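Local coordinates for Epf (Streptococcus pyogenes, PDB 4ES8), which serves as a cell-surface adhesin that binds to cells through an N-terminal domain containing a carbohydrate-binding module, at residues 42-47 against 95-100; 85-90 against 190-195. All coordinates share one frame; numbering follows the deposited sequence.

Interaction 1: residues 42-47 against 95-100; sequences RFFSKG and APYSVA. With ACT (acetate ion), chain D.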
loop_
_atom_site.group_PDB
_atom_site.type_symbol
_atom_site.label_atom_id
_atom_site.label_comp_id
_atom_site.label_asym_id
_atom_site.label_seq_id
_atom_site.Cartn_x
_atom_site.Cartn_y
_atom_site.Cartn_z
ATOM N N ARG A 42 -9.249 -13.078 10.474
ATOM C CA ARG A 42 -10.203 -14.081 10.027
ATOM C C ARG A 42 -11.562 -13.628 10.557
ATOM O O ARG A 42 -11.697 -13.325 11.743
ATOM C CB ARG A 42 -9.793 -15.479 10.550
ATOM C CG ARG A 42 -9.295 -15.438 12.004
ATOM C CD ARG A 42 -8.842 -16.817 12.455
ATOM N NE ARG A 42 -7.898 -16.693 13.562
ATOM C CZ ARG A 42 -8.180 -17.003 14.825
ATOM N NH1 ARG A 42 -9.413 -17.390 15.166
ATOM N NH2 ARG A 42 -7.254 -16.867 15.769
ATOM N N PHE A 43 -12.534 -13.482 9.653
ATOM C CA PHE A 43 -13.823 -12.888 10.022
ATOM C C PHE A 43 -14.967 -13.565 9.317
ATOM O O PHE A 43 -14.745 -14.261 8.321
ATOM C CB PHE A 43 -13.825 -11.410 9.566
ATOM C CG PHE A 43 -12.700 -10.555 10.103
ATOM C CD1 PHE A 43 -11.470 -10.497 9.445
ATOM C CD2 PHE A 43 -12.857 -9.832 11.281
ATOM C CE1 PHE A 43 -10.422 -9.708 9.942
ATOM C CE2 PHE A 43 -11.801 -9.053 11.791
ATOM C CZ PHE A 43 -10.590 -8.996 11.118
ATOM N N PHE A 44 -16.212 -13.288 9.761
ATOM C CA PHE A 44 -17.355 -13.826 9.054
ATOM C C PHE A 44 -18.514 -12.877 9.167
ATOM O O PHE A 44 -18.519 -11.971 10.013
ATOM C CB PHE A 44 -17.753 -15.230 9.573
ATOM C CG PHE A 44 -18.344 -15.172 10.964
ATOM C CD1 PHE A 44 -17.519 -15.107 12.086
ATOM C CD2 PHE A 44 -19.716 -15.230 11.155
ATOM C CE1 PHE A 44 -18.067 -15.053 13.384
ATOM C CE2 PHE A 44 -20.272 -15.175 12.453
ATOM C CZ PHE A 44 -19.439 -15.092 13.552
ATOM N N SER A 45 -19.512 -13.107 8.318
ATOM C CA SER A 45 -20.739 -12.328 8.320
ATOM C C SER A 45 -21.930 -13.209 8.008
ATOM O O SER A 45 -22.095 -13.640 6.862
ATOM C CB SER A 45 -20.662 -11.194 7.305
ATOM O OG SER A 45 -21.871 -10.441 7.321
ATOM N N LYS A 46 -22.747 -13.520 9.020
ATOM C CA LYS A 46 -23.955 -14.307 8.751
ATOM C C LYS A 46 -24.921 -13.437 7.960
ATOM O O LYS A 46 -25.109 -12.244 8.270
ATOM C CB LYS A 46 -24.587 -14.779 10.062
ATOM C CG LYS A 46 -23.766 -15.886 10.718
ATOM C CD LYS A 46 -24.408 -16.445 11.983
ATOM C CE LYS A 46 -25.547 -17.386 11.648
ATOM N NZ LYS A 46 -25.061 -18.561 10.841
ATOM N N GLY A 47 -25.505 -14.015 6.911
ATOM C CA GLY A 47 -26.369 -13.247 6.015
ATOM C C GLY A 47 -25.602 -12.452 4.964
ATOM O O GLY A 47 -26.218 -11.754 4.152
ATOM N N ALA A 95 -26.926 -20.225 4.650
ATOM C CA ALA A 95 -26.654 -19.259 3.608
ATOM C C ALA A 95 -27.717 -18.167 3.535
ATOM O O ALA A 95 -28.874 -18.438 3.884
ATOM C CB ALA A 95 -26.538 -19.976 2.266
ATOM N N PRO A 96 -27.378 -16.951 3.045
ATOM C CA PRO A 96 -26.028 -16.506 2.633
ATOM C C PRO A 96 -25.087 -16.357 3.829
ATOM O O PRO A 96 -25.519 -16.068 4.953
ATOM C CB PRO A 96 -26.270 -15.150 1.936
ATOM C CG PRO A 96 -27.780 -14.976 1.858
ATOM C CD PRO A 96 -28.363 -15.858 2.923
ATOM N N TYR A 97 -23.799 -16.592 3.575
ATOM C CA TYR A 97 -22.778 -16.554 4.618
ATOM C C TYR A 97 -21.449 -16.206 3.985
ATOM O O TYR A 97 -21.153 -16.689 2.889
ATOM C CB TYR A 97 -22.724 -17.921 5.294
ATOM C CG TYR A 97 -21.651 -18.080 6.341
ATOM C CD1 TYR A 97 -21.820 -17.565 7.621
ATOM C CD2 TYR A 97 -20.508 -18.836 6.087
ATOM C CE1 TYR A 97 -20.858 -17.762 8.611
ATOM C CE2 TYR A 97 -19.522 -19.001 7.052
ATOM C CZ TYR A 97 -19.706 -18.470 8.318
ATOM O OH TYR A 97 -18.770 -18.666 9.305
ATOM N N SER A 98 -20.644 -15.393 4.674
ATOM C CA SER A 98 -19.369 -14.992 4.116
ATOM C C SER A 98 -18.230 -15.110 5.107
ATOM O O SER A 98 -18.398 -14.743 6.274
ATOM C CB SER A 98 -19.443 -13.545 3.618
ATOM O OG SER A 98 -18.165 -13.030 3.272
ATOM N N VAL A 99 -17.063 -15.574 4.618
ATOM C CA VAL A 99 -15.809 -15.594 5.390
ATOM C C VAL A 99 -14.863 -14.584 4.728
ATOM O O VAL A 99 -14.757 -14.551 3.498
ATOM C CB VAL A 99 -15.174 -17.009 5.445
ATOM C CG1 VAL A 99 -13.774 -16.970 6.055
ATOM C CG2 VAL A 99 -16.071 -17.977 6.209
ATOM N N ALA A 100 -14.157 -13.781 5.531
ATOM C CA ALA A 100 -13.181 -12.839 4.992
ATOM C C ALA A 100 -11.892 -12.976 5.747
ATOM O O ALA A 100 -11.907 -13.175 6.972
ATOM C CB ALA A 100 -13.690 -11.417 5.093
HETATM C C ACT D . -9.196 -17.701 18.694
HETATM O O ACT D . -8.133 -17.070 18.505
HETATM O OXT ACT D . -10.079 -17.942 17.853
HETATM C CH3 ACT D . -9.492 -18.298 20.080
HETATM O O HOH W 1 -25.468 -17.303 8.053
#
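Phe44 and Tyr97 meet across neighbouring antiparallel strands, 42-46 and 97-100, in one sheet of the beta-sandwich, on the face turned toward strand 84-89. Tyr97 leaves its CB with CG anti to the backbone N (chi1 176°), which carries the ring over toward strand 42-46. CD1 comes first to the aliphatic part of Lys46, whose CG lies at the ring edge, 4.0 Å from Tyr97 CD1. Farther out, Tyr97 CE1 packs 3.8 Å from Phe44 CD2, the two rings meeting obliquely. At the tip, Tyr97 OH rests 3.6 Å from Phe44 CB, while its polar need is met by a hydrogen bond to Ser76 OG. Beneath the rings the backbones are laced by two hydrogen-bonded pairs, Phe43 with Ala100 and Ser45 with Ser98. Phe43 N reaches Ala100 O at 2.8 Å, and Ser45 N binds Ser98 O, also at 2.8 Å. Phe44 CA makes a C-H...O contact to Ser98 O at 3.1 Å. Beyond the strand ends, a weak bond joins Gly47 N to the carbonyl O of Pro96, a proline preceded by a cis peptide bond. Arg42 turns from the partner strand and grips an acetate, probably from the crystallisation liquor, with both terminal nitrogens, NH1 also reaching His55 O and NH2 Trp32 O. Main-chain bonds fix the register, while aromatic and aliphatic carbon fills the Tyr97 side and the phenol looks beyond the pair for its polar partner.

Interaction 2: residues 85-90 against 190-195; sequences IAARYK and LLSKVE. With ACT (acetate ion), chain E.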
loop_
_atom_site.group_PDB
_atom_site.type_symbol
_atom_site.label_atom_id
_atom_site.label_comp_id
_atom_site.label_asym_id
_atom_site.label_seq_id
_atom_site.Cartn_x
_atom_site.Cartn_y
_atom_site.Cartn_z
ATOM N N ILE A 85 -3.889 -18.960 2.024
ATOM C CA ILE A 85 -4.947 -18.785 3.009
ATOM C C ILE A 85 -6.240 -19.227 2.332
ATOM O O ILE A 85 -6.443 -18.939 1.145
ATOM C CB ILE A 85 -4.951 -17.330 3.538
ATOM C CG1 ILE A 85 -5.815 -17.195 4.780
ATOM C CG2 ILE A 85 -5.310 -16.274 2.448
ATOM C CD1 ILE A 85 -5.522 -15.896 5.520
ATOM N N ALA A 86 -7.044 -20.034 3.034
ATOM C CA ALA A 86 -8.206 -20.643 2.402
ATOM C C ALA A 86 -9.386 -20.789 3.335
ATOM O O ALA A 86 -9.206 -20.899 4.556
ATOM C CB ALA A 86 -7.817 -22.036 1.890
ATOM N N ALA A 87 -10.593 -20.821 2.728
ATOM C CA ALA A 87 -11.845 -21.058 3.449
ATOM C C ALA A 87 -12.555 -22.256 2.868
ATOM O O ALA A 87 -12.459 -22.512 1.655
ATOM C CB ALA A 87 -12.753 -19.837 3.361
ATOM N N ARG A 88 -13.276 -22.975 3.729
ATOM C CA ARG A 88 -14.087 -24.131 3.361
ATOM C C ARG A 88 -15.464 -23.909 3.929
ATOM O O ARG A 88 -15.587 -23.632 5.131
ATOM C CB ARG A 88 -13.485 -25.440 3.892
ATOM C CG ARG A 88 -14.461 -26.622 3.821
ATOM C CD ARG A 88 -13.778 -27.948 4.116
ATOM N NE ARG A 88 -12.839 -28.285 3.059
ATOM C CZ ARG A 88 -11.942 -29.260 3.148
ATOM N NH1 ARG A 88 -11.917 -30.056 4.216
ATOM N NH2 ARG A 88 -11.094 -29.477 2.156
ATOM N N TYR A 89 -16.487 -23.986 3.084
ATOM C CA TYR A 89 -17.897 -23.873 3.516
ATOM C C TYR A 89 -18.499 -25.283 3.594
ATOM O O TYR A 89 -18.393 -26.061 2.633
ATOM C CB TYR A 89 -18.708 -22.999 2.556
ATOM C CG TYR A 89 -18.214 -21.578 2.487
ATOM C CD1 TYR A 89 -17.175 -21.219 1.629
ATOM C CD2 TYR A 89 -18.751 -20.592 3.314
ATOM C CE1 TYR A 89 -16.697 -19.909 1.577
ATOM C CE2 TYR A 89 -18.293 -19.281 3.260
ATOM C CZ TYR A 89 -17.267 -18.943 2.389
ATOM O OH TYR A 89 -16.816 -17.649 2.336
ATOM N N LYS A 90 -19.060 -25.637 4.753
ATOM C CA LYS A 90 -19.641 -26.963 4.965
ATOM C C LYS A 90 -21.119 -26.968 4.642
ATOM O O LYS A 90 -21.755 -25.923 4.617
ATOM C CB LYS A 90 -19.430 -27.417 6.436
ATOM C CG LYS A 90 -17.974 -27.341 6.922
ATOM C CD LYS A 90 -17.077 -28.400 6.295
ATOM C CE LYS A 90 -17.393 -29.799 6.806
ATOM N NZ LYS A 90 -16.491 -30.831 6.192
ATOM N N LEU A 190 -9.642 -10.378 1.685
ATOM C CA LEU A 190 -9.978 -11.460 0.737
ATOM C C LEU A 190 -11.310 -12.046 1.157
ATOM O O LEU A 190 -11.377 -12.759 2.174
ATOM C CB LEU A 190 -8.881 -12.523 0.764
ATOM C CG LEU A 190 -7.516 -12.010 0.276
ATOM C CD1 LEU A 190 -6.424 -12.964 0.668
ATOM C CD2 LEU A 190 -7.511 -11.775 -1.242
ATOM N N LEU A 191 -12.389 -11.676 0.446
ATOM C CA LEU A 191 -13.732 -12.070 0.841
ATOM C C LEU A 191 -14.325 -13.103 -0.060
ATOM O O LEU A 191 -14.136 -13.061 -1.277
ATOM C CB LEU A 191 -14.696 -10.850 0.871
ATOM C CG LEU A 191 -14.197 -9.633 1.657
ATOM C CD1 LEU A 191 -13.613 -8.594 0.717
ATOM C CD2 LEU A 191 -15.334 -9.002 2.453
ATOM N N SER A 192 -15.088 -14.026 0.540
ATOM C CA SER A 192 -15.828 -15.006 -0.264
ATOM C C SER A 192 -17.179 -15.233 0.367
ATOM O O SER A 192 -17.394 -14.887 1.535
ATOM C CB SER A 192 -15.053 -16.316 -0.403
ATOM O OG SER A 192 -14.764 -16.926 0.843
ATOM N N LYS A 193 -18.111 -15.792 -0.407
ATOM C CA LYS A 193 -19.413 -16.066 0.157
ATOM C C LYS A 193 -20.121 -17.160 -0.604
ATOM O O LYS A 193 -19.774 -17.451 -1.754
ATOM C CB LYS A 193 -20.267 -14.789 0.228
ATOM C CG LYS A 193 -20.906 -14.354 -1.068
ATOM C CD LYS A 193 -21.976 -13.287 -0.774
ATOM C CE LYS A 193 -22.432 -12.534 -1.984
ATOM N NZ LYS A 193 -23.351 -11.423 -1.606
ATOM N N VAL A 194 -21.121 -17.755 0.064
ATOM C CA VAL A 194 -22.054 -18.700 -0.550
ATOM C C VAL A 194 -23.431 -18.059 -0.456
ATOM O O VAL A 194 -23.755 -17.457 0.574
ATOM C CB VAL A 194 -22.009 -20.130 0.068
ATOM C CG1 VAL A 194 -20.679 -20.807 -0.263
ATOM C CG2 VAL A 194 -22.257 -20.142 1.581
ATOM N N GLU A 195 -24.245 -18.201 -1.511
ATOM C CA GLU A 195 -25.619 -17.682 -1.548
ATOM C C GLU A 195 -26.615 -18.749 -1.191
ATOM O O GLU A 195 -27.730 -18.422 -0.789
ATOM C CB GLU A 195 -25.976 -17.139 -2.946
ATOM C CG GLU A 195 -25.121 -15.973 -3.388
ATOM C CD GLU A 195 -25.640 -14.597 -3.043
ATOM O OE1 GLU A 195 -26.443 -14.465 -2.089
ATOM O OE2 GLU A 195 -25.230 -13.639 -3.734
HETATM C C ACT E . -13.165 -30.823 7.642
HETATM O O ACT E . -13.796 -31.336 8.591
HETATM O OXT ACT E . -13.730 -30.577 6.549
HETATM C CH3 ACT E . -11.663 -30.650 7.813
#
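Tyr89 OH donates to Ser192 OG over 2.6 Å, a short bond that spans two strands with no backbone pairing between them. The same phenol oxygen accepts from Val99 N on strand 97-105, so it is held from two strands of the facing layer. A chi1 of 59° places Ser192 OG between its own backbone N and carbonyl carbon, and so at the edge of the tyrosine ring, in its plane. One face of the ring receives Val194: CG1 makes a CH-pi contact 4.0 Å from the centroid of the Tyr89 ring, 21° off its normal, while CG2 lies 3.9 Å from Tyr89 CD2 near the rim. Edge and face together should restrict rotation of the ring. Toward the other end the chemistry becomes purely apolar, with Ile85 CG2 against Leu190 CD1 at 3.9 Å. On the far side of segment 85-90, Arg88 and Lys90 share an oxygen of an acetate, probably also from the crystallisation liquor, and pair with Asp203 and Asp201, respectively. The strand axes approach to 8.9 Å and run within 10° of parallel: this is the face-to-face packing of two sheets in a beta-sandwich, the architecture common among carbohydrate-binding modules.

How the interactions relate
Interaction 1 joins neighbours in a single sheet, so its bonds are mainly main-chain; interaction 2 bridges the facing sheets and rests mainly on side chains. Both are largely buried, although 42-47 against 95-100 runs out to exposed residues at Lys46 and Gly47. Their centres lie 8 Å apart, and strands 97-105 and 186-194 are themselves paired: Tyr97 O is 3.0 Å from Val194 N, and Ser98 OG 2.7 Å from Ser192 O, both probable hydrogen bonds. Across the interior, Tyr97 CD2 packs 3.6 Å from Tyr89 CE2, linking the aromatic groups of the two contacts.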